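Local coordinates for protein ALDH21) (Physcomitrella patens subsp. patens, PDB 5MZ5) that oxidises succinic semialdehyde with NADP(+) as an aldehyde dehydrogenase, and may also act on glyceraldehyde 3-phosphate, at residues A290-D295 / G445-D450. Residues are numbered along the deposited sequence; the frame is centred on the assembly and turned at random.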
loop_
_atom_site.group_PDB
_atom_site.type_symbol
_atom_site.label_atom_id
_atom_site.label_comp_id
_atom_site.label_asym_id
_atom_site.label_seq_id
_atom_site.Cartn_x
_atom_site.Cartn_y
_atom_site.Cartn_z
ATOM N N ALA A 290 2.297 14.935 -28.641
ATOM C CA ALA A 290 3.317 15.100 -27.624
ATOM C C ALA A 290 4.351 16.201 -27.876
ATOM O O ALA A 290 5.081 16.192 -28.874
ATOM C CB ALA A 290 4.022 13.782 -27.365
ATOM N N PRO A 291 4.454 17.128 -26.898
ATOM C CA PRO A 291 5.472 18.179 -26.984
ATOM C C PRO A 291 6.733 17.836 -26.151
ATOM O O PRO A 291 6.701 16.996 -25.254
ATOM C CB PRO A 291 4.745 19.381 -26.394
ATOM C CG PRO A 291 3.826 18.771 -25.350
ATOM C CD PRO A 291 3.601 17.314 -25.709
ATOM N N CYS A 292 7.833 18.535 -26.416
ATOM C CA CYS A 292 9.057 18.404 -25.628
ATOM C C CYS A 292 9.664 19.779 -25.449
ATOM O O CYS A 292 9.771 20.522 -26.418
ATOM C CB CYS A 292 10.057 17.430 -26.258
ATOM S SG CYS A 292 11.503 17.058 -25.219
ATOM N N ILE A 293 10.045 20.110 -24.205
ATOM C CA ILE A 293 10.741 21.341 -23.852
ATOM C C ILE A 293 12.243 21.023 -23.738
ATOM O O ILE A 293 12.613 20.063 -23.074
ATOM C CB ILE A 293 10.206 21.969 -22.533
ATOM C CG1 ILE A 293 8.755 22.455 -22.697
ATOM C CG2 ILE A 293 11.124 23.126 -22.060
ATOM C CD1 ILE A 293 8.099 23.058 -21.441
ATOM N N VAL A 294 13.087 21.825 -24.393
ATOM C CA VAL A 294 14.538 21.727 -24.290
ATOM C C VAL A 294 14.991 23.038 -23.632
ATOM O O VAL A 294 15.047 24.068 -24.292
ATOM C CB VAL A 294 15.261 21.414 -25.641
ATOM C CG1 VAL A 294 16.793 21.464 -25.489
ATOM C CG2 VAL A 294 14.824 20.061 -26.179
ATOM N N ASP A 295 15.228 23.003 -22.305
ATOM C CA ASP A 295 15.682 24.175 -21.545
ATOM C C ASP A 295 17.156 24.065 -21.155
ATOM O O ASP A 295 17.733 25.022 -20.661
ATOM C CB ASP A 295 14.781 24.427 -20.309
ATOM C CG ASP A 295 14.788 25.873 -19.821
ATOM O OD1 ASP A 295 14.304 26.759 -20.560
ATOM O OD2 ASP A 295 15.237 26.111 -18.690
ATOM N N GLY A 445 7.639 15.796 -22.669
ATOM C CA GLY A 445 9.050 15.670 -22.354
ATOM C C GLY A 445 9.616 17.009 -21.932
ATOM O O GLY A 445 9.125 18.056 -22.360
ATOM N N ILE A 446 10.634 16.983 -21.055
ATOM C CA ILE A 446 11.334 18.180 -20.584
ATOM C C ILE A 446 12.827 17.896 -20.302
ATOM O O ILE A 446 13.148 17.029 -19.487
ATOM C CB ILE A 446 10.633 18.898 -19.372
ATOM C CG1 ILE A 446 11.475 20.120 -18.903
ATOM C CG2 ILE A 446 10.324 17.929 -18.201
ATOM C CD1 ILE A 446 10.908 20.979 -17.873
ATOM N N PHE A 447 13.719 18.657 -20.942
ATOM C CA PHE A 447 15.163 18.588 -20.669
ATOM C C PHE A 447 15.508 19.799 -19.816
ATOM O O PHE A 447 15.340 20.936 -20.265
ATOM C CB PHE A 447 16.015 18.559 -21.952
ATOM C CG PHE A 447 16.050 17.213 -22.624
ATOM C CD1 PHE A 447 15.054 16.843 -23.529
ATOM C CD2 PHE A 447 17.083 16.315 -22.366
ATOM C CE1 PHE A 447 15.094 15.602 -24.164
ATOM C CE2 PHE A 447 17.119 15.068 -22.998
ATOM C CZ PHE A 447 16.128 14.725 -23.899
ATOM N N THR A 448 15.939 19.550 -18.567
ATOM C CA THR A 448 16.268 20.617 -17.614
ATOM C C THR A 448 17.232 20.132 -16.547
ATOM O O THR A 448 17.178 18.966 -16.146
ATOM C CB THR A 448 14.972 21.245 -16.985
ATOM O OG1 THR A 448 15.333 22.308 -16.099
ATOM C CG2 THR A 448 14.127 20.236 -16.204
ATOM N N LYS A 449 18.084 21.046 -16.066
ATOM C CA LYS A 449 19.007 20.799 -14.964
ATOM C C LYS A 449 18.446 21.479 -13.702
ATOM O O LYS A 449 19.019 21.358 -12.615
ATOM C CB LYS A 449 20.390 21.388 -15.278
ATOM C CG LYS A 449 21.165 20.664 -16.350
ATOM C CD LYS A 449 22.376 21.502 -16.735
ATOM C CE LYS A 449 23.191 20.836 -17.804
ATOM N NZ LYS A 449 24.371 21.657 -18.204
ATOM N N ASP A 450 17.342 22.216 -13.870
ATOM C CA ASP A 450 16.683 23.006 -12.834
ATOM C C ASP A 450 15.640 22.202 -12.061
ATOM O O ASP A 450 14.645 21.758 -12.623
ATOM C CB ASP A 450 16.091 24.283 -13.470
ATOM C CG ASP A 450 15.654 25.359 -12.504
ATOM O OD1 ASP A 450 14.733 25.105 -11.711
ATOM O OD2 ASP A 450 16.154 26.496 -12.622
HETATM O O HOH W 1 16.493 24.438 -17.123
#
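Cys292 and Phe447 meet on one face of the sheet, the thiol sulfur lying in the plane of the phenyl ring at its edge: SG of Cys292 is 3.9 Å from CD1 of Phe447. With SG anti to the backbone N (chi1 -172°), the sulfur reaches over its cross-strand neighbour Gly445, which has no side chain, and lies 3.8 Å from C of Gly445, against bare backbone. Phe447 turns its ring back toward the sulfur by setting CG anti to its carbonyl carbon (chi1 -78°). Val294 runs beside the ring, pointing the same way, with its CG2 4.2 Å from CD1 of Phe447. Leu308, Thr304 and Arg307 of helix 301-313 pack against this face. Beta-branched Ile293 and Ile446 occupy the other face, CB of Ile293 lying 4.3 Å from CG1 of Ile446, under helix 428-435.

The strands 290-294 and 443-447 run parallel. Gly445 and Phe447 each bond through both N and O to the residues flanking their bridge partners, the alternation of a parallel pair. Pro291, whose ring nitrogen carries no hydrogen, still offers its carbonyl oxygen to Gly445 N, and Gly445 O receives Ile293 N at 2.9 Å. Ile293 O in turn accepts Phe447 N, and Phe447 O takes Asp295 N.

Past the strand ends the chemistry becomes polar. Thr448 OG1 accepts Asp450 N at 3.0 Å, closing an ST turn just before helix 451-460, and a water joins this hydroxyl to Asp295 OD2, 2.6 Å from each. OD2 of buried Asp295 also forms a salt bridge with Lys453 NZ, and OD1 is hydrogen-bonded to Tyr425 OH. Apolar faces and regular backbone bonds thus knit these two core strands of the aldehyde dehydrogenase catalytic domain, while a bridging water and a carboxylate whose charge is probably balanced by Lys453 tie their C-terminal ends.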